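Local coordinates for protein methyltransferase FkbM (Methylobacillus flagellatus KT, PDB 2PY6) that probably acts as a methyltransferase of the FkbM type, moving a methyl group onto an acceptor molecule, at residues A[175-180]-A[188-193]; A[368-373]-A[401-406]. All coordinates share one frame; numbering follows the deposited sequence.

Contact 1. Residues A[175-180]-A[188-193]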
# COMPACT_ATOMS: atom_id res chain seq x y z
N GLN A 175 -25.98 37.29 14.20
CA GLN A 175 -25.83 37.66 15.60
C GLN A 175 -27.01 37.13 16.42
O GLN A 175 -26.85 36.71 17.57
CB GLN A 175 -25.72 39.17 15.75
CG GLN A 175 -24.48 39.73 15.08
CD GLN A 175 -24.33 41.21 15.30
OE1 GLN A 175 -25.15 42.02 14.84
NE2 GLN A 175 -23.26 41.59 16.00
N THR A 176 -28.20 37.18 15.82
CA THR A 176 -29.42 36.63 16.42
C THR A 176 -29.31 35.10 16.57
O THR A 176 -29.68 34.57 17.61
CB THR A 176 -30.70 37.04 15.65
OG1 THR A 176 -30.84 38.45 15.69
CG2 THR A 176 -31.92 36.42 16.26
N LEU A 177 -28.80 34.39 15.56
CA LEU A 177 -28.54 32.96 15.71
C LEU A 177 -27.56 32.69 16.88
O LEU A 177 -27.81 31.82 17.70
CB LEU A 177 -28.00 32.36 14.42
CG LEU A 177 -27.70 30.86 14.37
CD1 LEU A 177 -28.91 30.05 14.80
CD2 LEU A 177 -27.26 30.45 12.97
N ALA A 178 -26.46 33.44 16.94
CA ALA A 178 -25.47 33.27 18.01
C ALA A 178 -26.11 33.32 19.42
O ALA A 178 -25.78 32.51 20.31
CB ALA A 178 -24.41 34.35 17.89
N GLN A 179 -27.01 34.29 19.61
CA GLN A 179 -27.73 34.48 20.87
C GLN A 179 -28.69 33.33 21.18
O GLN A 179 -29.00 33.08 22.33
CB GLN A 179 -28.52 35.81 20.85
CG GLN A 179 -27.69 37.08 20.63
CD GLN A 179 -28.54 38.27 20.17
OE1 GLN A 179 -29.78 38.28 20.34
NE2 GLN A 179 -27.89 39.28 19.58
N ARG A 180 -29.17 32.63 20.15
CA ARG A 180 -30.13 31.53 20.33
C ARG A 180 -29.47 30.16 20.66
O ARG A 180 -30.14 29.24 21.14
CB ARG A 180 -30.99 31.43 19.05
CG ARG A 180 -32.23 30.51 19.10
CD ARG A 180 -33.17 30.78 20.30
NE ARG A 180 -34.41 29.99 20.28
CZ ARG A 180 -34.50 28.69 20.63
NH1 ARG A 180 -33.42 28.02 21.03
NH2 ARG A 180 -35.69 28.08 20.59
N GLN A 188 -18.90 29.70 19.63
CA GLN A 188 -17.55 29.79 19.07
C GLN A 188 -17.49 29.13 17.68
O GLN A 188 -16.88 29.65 16.73
CB GLN A 188 -16.53 29.18 20.02
CG GLN A 188 -15.07 29.65 19.72
CD GLN A 188 -14.04 28.79 20.43
OE1 GLN A 188 -14.25 27.58 20.67
NE2 GLN A 188 -12.91 29.41 20.78
N THR A 189 -18.13 27.97 17.56
CA THR A 189 -18.17 27.26 16.29
C THR A 189 -18.84 28.11 15.22
O THR A 189 -18.30 28.23 14.10
CB THR A 189 -18.87 25.92 16.45
OG1 THR A 189 -18.13 25.11 17.37
CG2 THR A 189 -19.02 25.22 15.11
N LEU A 190 -20.00 28.70 15.53
CA LEU A 190 -20.68 29.55 14.56
C LEU A 190 -19.76 30.62 14.03
O LEU A 190 -19.60 30.78 12.82
CB LEU A 190 -21.93 30.22 15.14
CG LEU A 190 -22.67 31.19 14.18
CD1 LEU A 190 -23.20 30.42 12.95
CD2 LEU A 190 -23.78 31.97 14.85
N TYR A 191 -19.18 31.40 14.94
CA TYR A 191 -18.30 32.49 14.56
C TYR A 191 -17.06 32.04 13.80
O TYR A 191 -16.65 32.70 12.85
CB TYR A 191 -17.95 33.38 15.73
CG TYR A 191 -19.11 34.25 16.22
CD1 TYR A 191 -19.77 35.12 15.37
CD2 TYR A 191 -19.49 34.23 17.55
CE1 TYR A 191 -20.81 35.91 15.81
CE2 TYR A 191 -20.53 35.02 18.00
CZ TYR A 191 -21.18 35.86 17.14
OH TYR A 191 -22.21 36.67 17.61
N ALA A 192 -16.52 30.86 14.14
CA ALA A 192 -15.36 30.29 13.44
C ALA A 192 -15.71 29.97 11.97
O ALA A 192 -14.97 30.29 11.04
CB ALA A 192 -14.85 29.05 14.20
N VAL A 193 -16.88 29.38 11.74
CA VAL A 193 -17.31 29.07 10.36
C VAL A 193 -17.53 30.33 9.51
O VAL A 193 -17.15 30.38 8.35
CB VAL A 193 -18.59 28.22 10.39
CG1 VAL A 193 -19.22 28.08 8.96
CG2 VAL A 193 -18.28 26.86 11.02
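A178 presents its methyl group to two side chains of the neighbouring helix, L190 and Y191, and apolar contact makes up most of what passes between 175-180 and 188-193. On the aliphatic side, L190 pushes CD2 against the backbone of the facing helix, 3.7 Å from A178 N, and also lies 3.9 Å from A178 CB. Its other branch meets the second leucine, with L190 CD1 4.1 Å from L177 CD2. L190 gets there because its CG is anti to the backbone N (chi1 177°), which carries both methyls across the gap. These segments belong to an antiparallel helical hairpin, helix 171-180 turning into helix 184-199; their axes pass 10.1 Å apart with their directions at 156°, and A178 and L190 are the nearest CA pair across it. The aromatic contact is of another kind: Y191 reaches past A178 obliquely, its hydroxyl end doing the touching, with OH 3.2 Å and CZ 3.6 Å from A178 CB. That same OH comes within 4.3 Å of Q175 CA, one turn earlier. Beyond the pair, F23 of helix 19-32 meets the Y191 ring at about 45°, while L376 of helix 375-386 packs on both leucines.

Contact 2. Residues A[368-373]-A[401-406]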
# COMPACT_ATOMS: atom_id res chain seq x y z
N SER A 368 -27.33 18.61 8.62
CA SER A 368 -26.08 19.09 8.04
C SER A 368 -26.34 20.51 7.56
O SER A 368 -27.39 20.79 6.97
CB SER A 368 -25.60 18.18 6.93
OG SER A 368 -26.44 18.30 5.84
N ALA A 369 -25.43 21.42 7.87
CA ALA A 369 -25.67 22.86 7.68
C ALA A 369 -24.72 23.59 6.77
O ALA A 369 -24.71 24.80 6.78
CB ALA A 369 -25.62 23.51 9.05
N TYR A 370 -23.95 22.85 5.98
CA TYR A 370 -22.90 23.43 5.15
C TYR A 370 -23.17 23.47 3.65
O TYR A 370 -22.26 23.81 2.91
CB TYR A 370 -21.62 22.62 5.37
CG TYR A 370 -21.67 21.23 4.75
CD1 TYR A 370 -22.23 20.17 5.43
CD2 TYR A 370 -21.17 20.99 3.46
CE1 TYR A 370 -22.27 18.88 4.86
CE2 TYR A 370 -21.24 19.74 2.88
CZ TYR A 370 -21.77 18.68 3.58
OH TYR A 370 -21.82 17.43 2.99
N HIS A 371 -24.38 23.13 3.19
CA HIS A 371 -24.66 23.04 1.73
C HIS A 371 -24.90 24.38 1.05
O HIS A 371 -24.58 24.54 -0.13
CB HIS A 371 -25.82 22.05 1.44
CG HIS A 371 -25.58 20.67 1.97
ND1 HIS A 371 -24.82 19.74 1.29
CD2 HIS A 371 -25.92 20.08 3.14
CE1 HIS A 371 -24.73 18.64 2.01
NE2 HIS A 371 -25.39 18.82 3.14
N ARG A 372 -25.46 25.33 1.79
CA ARG A 372 -25.72 26.66 1.25
C ARG A 372 -25.29 27.68 2.27
O ARG A 372 -25.31 27.40 3.48
CB ARG A 372 -27.21 26.83 0.93
CG ARG A 372 -27.79 25.83 -0.10
CD ARG A 372 -29.30 25.95 -0.15
N SER A 373 -24.89 28.86 1.78
CA SER A 373 -24.45 29.96 2.64
C SER A 373 -25.56 30.41 3.61
O SER A 373 -25.31 30.97 4.67
CB SER A 373 -23.96 31.15 1.80
OG SER A 373 -25.03 31.83 1.17
N ARG A 401 -14.28 22.20 4.89
CA ARG A 401 -15.54 22.95 5.02
C ARG A 401 -16.79 22.10 5.11
O ARG A 401 -17.89 22.60 5.36
CB ARG A 401 -15.62 24.07 3.95
CG ARG A 401 -15.43 23.67 2.52
CD ARG A 401 -15.26 24.89 1.63
NE ARG A 401 -16.48 25.67 1.48
CZ ARG A 401 -16.58 26.75 0.72
NH1 ARG A 401 -15.55 27.19 0.04
NH2 ARG A 401 -17.75 27.38 0.65
N TRP A 402 -16.62 20.79 5.04
CA TRP A 402 -17.73 19.87 5.09
C TRP A 402 -18.10 19.51 6.53
O TRP A 402 -17.27 19.48 7.42
CB TRP A 402 -17.37 18.56 4.38
CG TRP A 402 -16.39 18.72 3.24
CD1 TRP A 402 -15.17 18.11 3.10
CD2 TRP A 402 -16.52 19.62 2.13
NE1 TRP A 402 -14.56 18.53 1.94
CE2 TRP A 402 -15.36 19.46 1.33
CE3 TRP A 402 -17.50 20.53 1.72
CZ2 TRP A 402 -15.17 20.18 0.16
CZ3 TRP A 402 -17.31 21.23 0.54
CH2 TRP A 402 -16.15 21.06 -0.22
N ASP A 403 -19.38 19.21 6.70
CA ASP A 403 -19.98 18.68 7.90
C ASP A 403 -20.04 19.57 9.13
O ASP A 403 -19.79 19.13 10.25
CB ASP A 403 -19.44 17.27 8.21
CG ASP A 403 -19.72 16.27 7.07
OD1 ASP A 403 -20.92 16.08 6.68
OD2 ASP A 403 -18.74 15.64 6.63
N THR A 404 -20.42 20.81 8.87
CA THR A 404 -20.88 21.70 9.89
C THR A 404 -22.31 21.16 10.08
O THR A 404 -23.02 20.96 9.12
CB THR A 404 -20.89 23.16 9.40
OG1 THR A 404 -19.56 23.52 9.03
CG2 THR A 404 -21.38 24.07 10.46
N CYS A 405 -22.71 20.86 11.31
CA CYS A 405 -23.97 20.26 11.59
C CYS A 405 -24.72 20.94 12.72
O CYS A 405 -24.15 21.17 13.77
CB CYS A 405 -23.70 18.80 11.99
SG CYS A 405 -25.16 17.78 12.17
N LEU A 406 -26.00 21.21 12.52
CA LEU A 406 -26.87 21.78 13.54
C LEU A 406 -27.46 20.64 14.33
O LEU A 406 -27.79 19.61 13.76
CB LEU A 406 -28.04 22.53 12.91
CG LEU A 406 -27.75 23.91 12.33
CD1 LEU A 406 -28.67 24.27 11.19
CD2 LEU A 406 -27.79 24.94 13.48
O HOH W 1 -19.27 25.38 3.06
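Y370 lays its ring over the backbone of W402 and D403, where the loop leaving strand 364-368 passes the start of strand 404-408 in the seven-stranded sheet of a Rossmann-like methyltransferase fold. W402 CA makes a CH-pi contact, 4.1 Å from the ring centroid and 15° off the normal; D403 N sits over the same face, 3.3 Å from Y370 CD1. The D403 carboxylate runs alongside the ring, turned 73° from its plane, with OD1 3.6 Å from Y370 CE1. With chi1 at 71°, Y370 CG is wedged between the backbone N and carbonyl carbon, which folds the ring over this turn. A leucine here would probably cost the CH-pi contact and leave the W402-D403 peptide without its flat cover. A369 N donates a nearly straight hydrogen bond to T404 O, and A369 CB rests against L406 CD1. S368 and C405 form the adjoining antiparallel non-hydrogen-bonded pair. H371 ND1 lies over the opposite face of Y370, toward its rim; S368 OG, also hydrogen-bonded to D342 OD1, holds the imidazole, 2.9 Å from H371 NE2. R401, salt-bridged to E144 and hydrogen-bonded to D161 O, gives NE to a water 3.2 Å away, which donates weakly to Y370 O at 3.4 Å.

Both contacts are buried, but the centre of contact 2 is about 5 Å from the centre of the chain, that of contact 1 about 17 Å. Contact 1 joins two helices through aliphatic and aromatic side chains; contact 2 joins a loop to the beginning of a sheet strand and adds main-chain pairing, a ring over a peptide and a water bridge. They bear on shared elements: L376 of helix 375-386 touches L177 and L190 in the first and A369 in the second, and L394 of strand 392-396 touches L190, T404 and L406. Helix 184-199 joins them directly, V193 CG2 packing 4.1 Å from T404 OG1, whose hydrogen-bond partner is H396.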